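Side-chain contacts in alanine glyoxylate transaminase (Thermococcus litoralis, PDB 2ZC0), which probably catalyses the pyridoxal-phosphate-dependent transfer of an amino group between alanine and glyoxylate: residues E95-P98 against E99-V102; L201-A204 against S205-L209; I286-E289 against Y290-G294. One frame throughout, in Å; residues are numbered along the deposited sequence.

Contact 1: E95-P98 against E99-V102; sequences EVSP and ENIV
Ser97 and Glu99 are joined by a hydrogen bond from backbone to side chain: the Glu99 N-H reaches Ser97 OG at 3.2 Å with an N-H...O angle of 159°. The hydroxyl oxygen can take it because OG lies opposite the Ser97 backbone N (chi1 169°), swung forward beside the carbonyl carbon; the same oxygen also rests against Glu99 CB, at 3.6 Å. Between backbones, Asn100 N hydrogen-bonds to Ser97 O at 3.1 Å. A weak hydrogen bond from Ile101 N to Pro98 O, 3.5 Å long, carries the curl one residue further. The apolar part lies on another side of the bend. Val96 CG1 meets Ile101 CD1 at 4.0 Å, the two side chains crossing at about a right angle, while Val96 CG2 passes Asn100 CB at 4.1 Å. Ile101 also packs on Arg81 and Leu84 of helix 78-91 and on Trp257 of strand 256-259. Residues 97-100 form a type I beta turn with Pro98 and Glu99 at its corners, combined with an ST turn at Ser97; it delivers the chain from helix 78-91 into strand 101-104, the outermost strand of the large mixed sheet within this chain.

Contact 2: L201-A204 against S205-L209; sequences LEIA and SKYDL
Ser205 N hydrogen-bonds to Leu201 O at 3.1 Å, a regular turn of helix 194-207, and brings Ser205 CB over the carbonyls of Leu201 and Glu202. Its OG is hydrogen-bonded to Glu236. Lys206 repeats the step, its N-H bonded to Glu202 O at 2.7 Å, with CB resting on that same oxygen. The Lys206 chain runs out fully extended, CG opposite the backbone N (chi1 179°), so that CG lies 4.0 Å above one face of the Tyr207 ring, offset toward the rim, and NZ carries on to a salt bridge with Glu162. Tyr207 N bonds to Ile203 O, and the ring presents its edge to this carbonyl: CD2 stands 3.3 Å from Ile203 O, which lies near the ring plane. CD2 also touches Ile203 CG2 at 3.7 Å, the two side chains lying side by side and pointing the same way, and both pack on Ile165 of helix 158-170. Asp208 leaves helical geometry with a positive phi (56°), as the C-prime residue of a Schellman motif; its N-H makes a weak hydrogen bond to Ser205 O. Leu209 N then turns back to Ala204 O at 2.9 Å, completing the motif, as strand 210-214 is about to begin. Glu162 OE1 receives both Lys206 NZ and Tyr207 OH, tying the helix to helix 158-170 within the chain. Asp208 OD1 has a salt bridge to Arg238 and a hydrogen bond to Tyr6 of the third subunit, and OD2 a salt bridge to Lys5 of the second subunit. Two basic partners would be expected to favour the ionised carboxylate; the bonds to Lys5 and Tyr6 link this helix end to two other subunits.

Contact 3: I286-E289 against Y290-G294; sequences IALE and YLKRG
Arg293 folds back over Glu289, and its side chain can be traced against that residue as far as NE, the first nitrogen of the guanidinium. CB sits 3.3 Å from Glu289 O, the carbonyl that also accepts the Arg293 N-H at 2.8 Å. CG, placed beside the backbone N (chi1 -54°), comes within 3.1 Å of the same carbonyl oxygen and 3.6 Å of the carboxylate atom Glu289 OE1. Bends at the second and third torsions keep CD alongside this oxygen, and NE ends 3.7 Å from OE1. This is a long salt bridge, a matter of charge alone: OE1 lies well out of the guanidinium plane, the two flat groups are turned 67° apart, and no N-H points at the oxygen. NE, covered here, finds no hydrogen-bond partner in the model. Beyond it, NH2 makes a salt bridge with Glu60, on helix 51-64, so the tip of the arginine is secured by a second acid. One position earlier, Lys292 runs extended beside Leu288, pointing the same way, with CE 3.7 Å from Leu288 CD1; both side chains reach Glu83 of helix 78-91. On a further face, Leu291 lays CB and CG over the carbonyl of Ala287, and its side chain packs on Phe87. Tyr290 touches Tyr295, Phe296 and His300 of the next helix. The backbone then closes off: Gly294, with phi 69°, donates its N-H to Leu291 O at 3.1 Å, one of two bonds back into the last turn. They make the Schellman motif ending helix 281-292, whose glycine is also the N-cap residue of helix 295-322, a tight corner between consecutive helices of the aminotransferase fold.

How the contacts relate
The three contacts follow in series along the chain and none touches another. Contacts 1 and 3 are neighbours, their centres about 18 Å apart and nearest atoms about 9 Å apart, and both rest on helix 78-91. Contact 2 lies about 23 Å from contact 1 and about 37 Å from contact 3, centre to centre. Contacts 1 and 2 serve the same mixed sheet: one leads into strand 101-104, outermost within this chain, the other into inner strand 210-214 within a beta-alpha-beta unit. Contact 3 instead joins two helices. All lie where one element of secondary structure passes to the next, away from the cofactor pocket. Contact 2 alone touches other subunits, putting the end of helix 194-207 at an interface of the assembly.

Contact 1: E95-P98 against E99-V102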
ATOM      1  N   GLU A  95      17.795  29.451  13.278  1.00 54.47           N
ATOM      2  CA  GLU A  95      16.780  30.497  13.284  1.00 55.30           C
ATOM      3  C   GLU A  95      15.514  29.847  12.721  1.00 52.37           C
ATOM      4  O   GLU A  95      15.378  29.694  11.510  1.00 52.37           O
ATOM      5  CB  GLU A  95      17.213  31.664  12.389  1.00 59.06           C
ATOM      6  CG  GLU A  95      16.288  32.882  12.427  1.00 63.93           C
ATOM      7  CD  GLU A  95      16.411  33.680  13.721  1.00 68.00           C
ATOM      8  OE1 GLU A  95      17.554  34.046  14.085  1.00 70.00           O
ATOM      9  OE2 GLU A  95      15.369  33.945  14.367  1.00 67.69           O
ATOM     10  N   VAL A  96      14.602  29.447  13.600  1.00 48.81           N
ATOM     11  CA  VAL A  96      13.362  28.803  13.170  1.00 46.55           C
ATOM     12  C   VAL A  96      12.158  29.412  13.865  1.00 43.98           C
ATOM     13  O   VAL A  96      12.239  29.815  15.018  1.00 43.36           O
ATOM     14  CB  VAL A  96      13.361  27.290  13.509  1.00 47.37           C
ATOM     15  CG1 VAL A  96      13.368  27.099  15.016  1.00 47.73           C
ATOM     16  CG2 VAL A  96      12.135  26.619  12.922  1.00 49.17           C
ATOM     17  N   SER A  97      11.031  29.459  13.168  1.00 41.89           N
ATOM     18  CA  SER A  97       9.812  30.002  13.750  1.00 41.23           C
ATOM     19  C   SER A  97       9.154  28.982  14.688  1.00 41.85           C
ATOM     20  O   SER A  97       9.214  27.782  14.456  1.00 41.58           O
ATOM     21  CB  SER A  97       8.821  30.379  12.648  1.00 40.49           C
ATOM     22  OG  SER A  97       7.547  30.656  13.204  1.00 43.38           O
ATOM     23  N   PRO A  98       8.518  29.455  15.767  1.00 43.06           N
ATOM     24  CA  PRO A  98       7.859  28.546  16.711  1.00 42.41           C
ATOM     25  C   PRO A  98       6.717  27.780  16.055  1.00 42.31           C
ATOM     26  O   PRO A  98       6.296  26.727  16.542  1.00 41.86           O
ATOM     27  CB  PRO A  98       7.360  29.489  17.805  1.00 43.12           C
ATOM     28  CG  PRO A  98       8.374  30.592  17.788  1.00 43.27           C
ATOM     29  CD  PRO A  98       8.547  30.830  16.296  1.00 43.41           C
ATOM     30  N   GLU A  99       6.217  28.327  14.951  1.00 42.75           N
ATOM     31  CA  GLU A  99       5.120  27.723  14.205  1.00 42.67           C
ATOM     32  C   GLU A  99       5.553  26.489  13.416  1.00 42.51           C
ATOM     33  O   GLU A  99       4.720  25.652  13.076  1.00 43.39           O
ATOM     34  CB  GLU A  99       4.511  28.755  13.240  1.00 44.79           C
ATOM     35  CG  GLU A  99       3.911  29.979  13.924  1.00 46.54           C
ATOM     36  CD  GLU A  99       2.932  29.604  15.029  1.00 49.35           C
ATOM     37  OE1 GLU A  99       3.035  30.195  16.129  1.00 50.80           O
ATOM     38  OE2 GLU A  99       2.069  28.728  14.803  1.00 49.24           O
ATOM     39  N   ASN A 100       6.848  26.374  13.128  1.00 41.58           N
ATOM     40  CA  ASN A 100       7.360  25.238  12.366  1.00 39.28           C
ATOM     41  C   ASN A 100       7.930  24.146  13.268  1.00 38.48           C
ATOM     42  O   ASN A 100       8.667  23.269  12.816  1.00 37.80           O
ATOM     43  CB  ASN A 100       8.421  25.715  11.375  1.00 40.78           C
ATOM     44  CG  ASN A 100       7.843  26.592  10.272  1.00 42.13           C
ATOM     45  OD1 ASN A 100       7.535  26.119   9.185  1.00 46.40           O
ATOM     46  ND2 ASN A 100       7.692  27.871  10.553  1.00 44.42           N
ATOM     47  N   ILE A 101       7.582  24.204  14.547  1.00 38.04           N
ATOM     48  CA  ILE A 101       8.058  23.212  15.495  1.00 38.15           C
ATOM     49  C   ILE A 101       6.880  22.368  15.953  1.00 37.20           C
ATOM     50  O   ILE A 101       5.861  22.900  16.370  1.00 40.55           O
ATOM     51  CB  ILE A 101       8.733  23.882  16.728  1.00 38.08           C
ATOM     52  CG1 ILE A 101      10.068  24.519  16.314  1.00 36.93           C
ATOM     53  CG2 ILE A 101       8.931  22.864  17.841  1.00 34.31           C
ATOM     54  CD1 ILE A 101      10.823  25.194  17.472  1.00 37.62           C
ATOM     55  N   VAL A 102       7.018  21.053  15.836  1.00 37.51           N
ATOM     56  CA  VAL A 102       5.976  20.119  16.249  1.00 36.35           C
ATOM     57  C   VAL A 102       6.577  19.213  17.329  1.00 34.82           C
ATOM     58  O   VAL A 102       7.514  18.461  17.054  1.00 31.06           O
ATOM     59  CB  VAL A 102       5.493  19.230  15.062  1.00 35.35           C
ATOM     60  CG1 VAL A 102       4.365  18.312  15.518  1.00 36.82           C
ATOM     61  CG2 VAL A 102       5.041  20.107  13.903  1.00 33.13           C
TER

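Contact 2: L201-A204 against S205-L209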
ATOM      1  N   LEU A 201      24.451  19.081   1.074  1.00 42.19           N
ATOM      2  CA  LEU A 201      23.442  20.052   0.677  1.00 43.70           C
ATOM      3  C   LEU A 201      23.474  20.288  -0.836  1.00 44.74           C
ATOM      4  O   LEU A 201      22.426  20.432  -1.463  1.00 46.14           O
ATOM      5  CB  LEU A 201      23.657  21.369   1.423  1.00 42.96           C
ATOM      6  CG  LEU A 201      23.308  21.299   2.916  1.00 43.87           C
ATOM      7  CD1 LEU A 201      23.651  22.619   3.585  1.00 45.47           C
ATOM      8  CD2 LEU A 201      21.828  20.996   3.086  1.00 40.08           C
ATOM      9  N   GLU A 202      24.661  20.320  -1.436  1.00 45.85           N
ATOM     10  CA  GLU A 202      24.743  20.527  -2.883  1.00 46.44           C
ATOM     11  C   GLU A 202      24.093  19.358  -3.631  1.00 44.89           C
ATOM     12  O   GLU A 202      23.307  19.558  -4.554  1.00 42.69           O
ATOM     13  CB  GLU A 202      26.201  20.674  -3.333  1.00 51.35           C
ATOM     14  CG  GLU A 202      26.874  22.000  -2.963  1.00 57.73           C
ATOM     15  CD  GLU A 202      28.378  21.970  -3.217  1.00 61.65           C
ATOM     16  OE1 GLU A 202      28.785  21.528  -4.320  1.00 64.33           O
ATOM     17  OE2 GLU A 202      29.152  22.390  -2.321  1.00 66.41           O
ATOM     18  N   ILE A 203      24.429  18.141  -3.225  1.00 43.85           N
ATOM     19  CA  ILE A 203      23.877  16.949  -3.853  1.00 43.99           C
ATOM     20  C   ILE A 203      22.353  16.885  -3.736  1.00 43.66           C
ATOM     21  O   ILE A 203      21.660  16.513  -4.692  1.00 41.48           O
ATOM     22  CB  ILE A 203      24.508  15.689  -3.243  1.00 45.37           C
ATOM     23  CG1 ILE A 203      25.994  15.654  -3.635  1.00 45.33           C
ATOM     24  CG2 ILE A 203      23.766  14.438  -3.711  1.00 42.75           C
ATOM     25  CD1 ILE A 203      26.742  14.443  -3.132  1.00 46.69           C
ATOM     26  N   ALA A 204      21.832  17.263  -2.573  1.00 43.94           N
ATOM     27  CA  ALA A 204      20.391  17.265  -2.367  1.00 45.90           C
ATOM     28  C   ALA A 204      19.767  18.226  -3.373  1.00 46.63           C
ATOM     29  O   ALA A 204      18.777  17.900  -4.033  1.00 46.42           O
ATOM     30  CB  ALA A 204      20.053  17.705  -0.948  1.00 45.23           C
ATOM     31  N   SER A 205      20.361  19.408  -3.495  1.00 46.45           N
ATOM     32  CA  SER A 205      19.856  20.407  -4.425  1.00 47.29           C
ATOM     33  C   SER A 205      20.014  19.936  -5.864  1.00 47.32           C
ATOM     34  O   SER A 205      19.113  20.104  -6.690  1.00 48.96           O
ATOM     35  CB  SER A 205      20.605  21.730  -4.227  1.00 48.47           C
ATOM     36  OG  SER A 205      20.312  22.640  -5.272  1.00 52.89           O
ATOM     37  N   LYS A 206      21.159  19.330  -6.157  1.00 46.14           N
ATOM     38  CA  LYS A 206      21.454  18.847  -7.502  1.00 45.96           C
ATOM     39  C   LYS A 206      20.493  17.762  -7.967  1.00 44.35           C
ATOM     40  O   LYS A 206      20.122  17.717  -9.131  1.00 43.62           O
ATOM     41  CB  LYS A 206      22.898  18.319  -7.562  1.00 47.72           C
ATOM     42  CG  LYS A 206      23.306  17.769  -8.920  1.00 49.28           C
ATOM     43  CD  LYS A 206      24.769  17.371  -8.936  1.00 50.85           C
ATOM     44  CE  LYS A 206      25.180  16.807 -10.291  1.00 51.10           C
ATOM     45  NZ  LYS A 206      26.626  16.404 -10.283  1.00 53.03           N
ATOM     46  N   TYR A 207      20.096  16.879  -7.061  1.00 44.38           N
ATOM     47  CA  TYR A 207      19.178  15.808  -7.426  1.00 43.40           C
ATOM     48  C   TYR A 207      17.764  16.044  -6.928  1.00 42.86           C
ATOM     49  O   TYR A 207      16.879  15.211  -7.131  1.00 44.62           O
ATOM     50  CB  TYR A 207      19.713  14.482  -6.898  1.00 42.73           C
ATOM     51  CG  TYR A 207      20.985  14.055  -7.590  1.00 42.51           C
ATOM     52  CD1 TYR A 207      20.947  13.432  -8.840  1.00 41.75           C
ATOM     53  CD2 TYR A 207      22.232  14.314  -7.021  1.00 43.59           C
ATOM     54  CE1 TYR A 207      22.122  13.077  -9.506  1.00 43.76           C
ATOM     55  CE2 TYR A 207      23.415  13.965  -7.684  1.00 43.33           C
ATOM     56  CZ  TYR A 207      23.345  13.350  -8.920  1.00 42.77           C
ATOM     57  OH  TYR A 207      24.497  13.006  -9.572  1.00 47.87           O
ATOM     58  N   ASP A 208      17.551  17.188  -6.288  1.00 42.06           N
ATOM     59  CA  ASP A 208      16.233  17.542  -5.768  1.00 40.35           C
ATOM     60  C   ASP A 208      15.733  16.451  -4.828  1.00 39.37           C
ATOM     61  O   ASP A 208      14.818  15.691  -5.147  1.00 39.08           O
ATOM     62  CB  ASP A 208      15.256  17.757  -6.926  1.00 41.80           C
ATOM     63  CG  ASP A 208      13.911  18.307  -6.468  1.00 46.60           C
ATOM     64  OD1 ASP A 208      13.837  18.919  -5.371  1.00 42.91           O
ATOM     65  OD2 ASP A 208      12.928  18.133  -7.226  1.00 49.67           O
ATOM     66  N   LEU A 209      16.362  16.389  -3.659  1.00 37.58           N
ATOM     67  CA  LEU A 209      16.029  15.415  -2.635  1.00 36.01           C
ATOM     68  C   LEU A 209      15.801  16.151  -1.320  1.00 34.23           C
ATOM     69  O   LEU A 209      16.207  17.300  -1.156  1.00 32.67           O
ATOM     70  CB  LEU A 209      17.181  14.401  -2.485  1.00 36.17           C
ATOM     71  CG  LEU A 209      17.494  13.504  -3.698  1.00 36.31           C
ATOM     72  CD1 LEU A 209      18.818  12.767  -3.518  1.00 33.84           C
ATOM     73  CD2 LEU A 209      16.367  12.514  -3.876  1.00 37.05           C
TER

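Contact 3: I286-E289 against Y290-G294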
ATOM      1  N   ILE A 286       7.568  20.600  32.236  1.00 44.29           N
ATOM      2  CA  ILE A 286       8.843  20.411  32.917  1.00 43.43           C
ATOM      3  C   ILE A 286       9.952  20.997  32.037  1.00 43.84           C
ATOM      4  O   ILE A 286      10.850  21.690  32.526  1.00 43.83           O
ATOM      5  CB  ILE A 286       9.152  18.917  33.165  1.00 43.56           C
ATOM      6  CG1 ILE A 286       8.269  18.358  34.283  1.00 42.44           C
ATOM      7  CG2 ILE A 286      10.623  18.742  33.545  1.00 44.77           C
ATOM      8  CD1 ILE A 286       8.598  16.915  34.639  1.00 36.78           C
ATOM      9  N   ALA A 287       9.883  20.706  30.739  1.00 44.75           N
ATOM     10  CA  ALA A 287      10.863  21.185  29.762  1.00 44.98           C
ATOM     11  C   ALA A 287      10.783  22.695  29.571  1.00 45.35           C
ATOM     12  O   ALA A 287      11.789  23.350  29.292  1.00 45.09           O
ATOM     13  CB  ALA A 287      10.643  20.485  28.413  1.00 43.56           C
ATOM     14  N   LEU A 288       9.575  23.235  29.708  1.00 46.68           N
ATOM     15  CA  LEU A 288       9.354  24.665  29.555  1.00 47.53           C
ATOM     16  C   LEU A 288      10.051  25.445  30.667  1.00 49.59           C
ATOM     17  O   LEU A 288      10.709  26.453  30.405  1.00 49.22           O
ATOM     18  CB  LEU A 288       7.857  24.979  29.569  1.00 46.18           C
ATOM     19  CG  LEU A 288       7.497  26.465  29.498  1.00 44.41           C
ATOM     20  CD1 LEU A 288       8.087  27.091  28.241  1.00 43.58           C
ATOM     21  CD2 LEU A 288       5.993  26.615  29.522  1.00 45.22           C
ATOM     22  N   GLU A 289       9.892  24.982  31.905  1.00 50.39           N
ATOM     23  CA  GLU A 289      10.522  25.630  33.052  1.00 51.63           C
ATOM     24  C   GLU A 289      12.026  25.425  33.009  1.00 51.10           C
ATOM     25  O   GLU A 289      12.796  26.345  33.269  1.00 50.34           O
ATOM     26  CB  GLU A 289       9.976  25.065  34.365  1.00 53.21           C
ATOM     27  CG  GLU A 289       8.635  25.642  34.770  1.00 58.28           C
ATOM     28  CD  GLU A 289       8.655  27.161  34.807  1.00 59.82           C
ATOM     29  OE1 GLU A 289       9.523  27.732  35.500  1.00 58.65           O
ATOM     30  OE2 GLU A 289       7.799  27.778  34.137  1.00 62.07           O
ATOM     31  N   TYR A 290      12.437  24.204  32.686  1.00 51.30           N
ATOM     32  CA  TYR A 290      13.848  23.870  32.593  1.00 50.19           C
ATOM     33  C   TYR A 290      14.541  24.900  31.706  1.00 52.38           C
ATOM     34  O   TYR A 290      15.578  25.456  32.066  1.00 51.82           O
ATOM     35  CB  TYR A 290      14.001  22.480  31.988  1.00 48.70           C
ATOM     36  CG  TYR A 290      15.428  22.028  31.796  1.00 48.09           C
ATOM     37  CD1 TYR A 290      16.093  21.302  32.786  1.00 47.76           C
ATOM     38  CD2 TYR A 290      16.114  22.314  30.617  1.00 47.02           C
ATOM     39  CE1 TYR A 290      17.405  20.873  32.601  1.00 48.59           C
ATOM     40  CE2 TYR A 290      17.427  21.891  30.425  1.00 48.84           C
ATOM     41  CZ  TYR A 290      18.065  21.174  31.420  1.00 48.21           C
ATOM     42  OH  TYR A 290      19.364  20.767  31.236  1.00 46.75           O
ATOM     43  N   LEU A 291      13.951  25.165  30.546  1.00 53.27           N
ATOM     44  CA  LEU A 291      14.536  26.119  29.618  1.00 54.32           C
ATOM     45  C   LEU A 291      14.456  27.562  30.103  1.00 55.60           C
ATOM     46  O   LEU A 291      15.460  28.273  30.103  1.00 55.34           O
ATOM     47  CB  LEU A 291      13.871  26.002  28.245  1.00 53.64           C
ATOM     48  CG  LEU A 291      14.144  24.715  27.463  1.00 52.88           C
ATOM     49  CD1 LEU A 291      13.443  24.807  26.115  1.00 50.11           C
ATOM     50  CD2 LEU A 291      15.649  24.510  27.272  1.00 49.46           C
ATOM     51  N   LYS A 292      13.266  27.988  30.517  1.00 56.86           N
ATOM     52  CA  LYS A 292      13.058  29.350  30.995  1.00 59.42           C
ATOM     53  C   LYS A 292      13.930  29.749  32.185  1.00 60.08           C
ATOM     54  O   LYS A 292      14.312  30.910  32.308  1.00 59.74           O
ATOM     55  CB  LYS A 292      11.581  29.571  31.359  1.00 60.13           C
ATOM     56  CG  LYS A 292      10.680  29.925  30.174  1.00 61.64           C
ATOM     57  CD  LYS A 292       9.245  30.205  30.622  1.00 63.45           C
ATOM     58  CE  LYS A 292       8.361  30.595  29.429  1.00 66.35           C
ATOM     59  NZ  LYS A 292       6.914  30.739  29.783  1.00 65.63           N
ATOM     60  N   ARG A 293      14.244  28.787  33.051  1.00 60.56           N
ATOM     61  CA  ARG A 293      15.051  29.057  34.236  1.00 60.78           C
ATOM     62  C   ARG A 293      16.558  28.936  34.003  1.00 60.30           C
ATOM     63  O   ARG A 293      17.352  29.073  34.931  1.00 60.85           O
ATOM     64  CB  ARG A 293      14.608  28.142  35.379  1.00 61.38           C
ATOM     65  CG  ARG A 293      13.116  28.244  35.646  1.00 65.14           C
ATOM     66  CD  ARG A 293      12.786  28.277  37.122  1.00 68.59           C
ATOM     67  NE  ARG A 293      12.408  26.976  37.658  1.00 71.03           N
ATOM     68  CZ  ARG A 293      12.048  26.775  38.923  1.00 73.88           C
ATOM     69  NH1 ARG A 293      12.022  27.796  39.770  1.00 74.60           N
ATOM     70  NH2 ARG A 293      11.709  25.562  39.344  1.00 74.76           N
ATOM     71  N   GLY A 294      16.943  28.681  32.758  1.00 59.76           N
ATOM     72  CA  GLY A 294      18.350  28.573  32.416  1.00 58.53           C
ATOM     73  C   GLY A 294      19.109  27.383  32.963  1.00 57.99           C
ATOM     74  O   GLY A 294      20.327  27.460  33.144  1.00 58.63           O
TER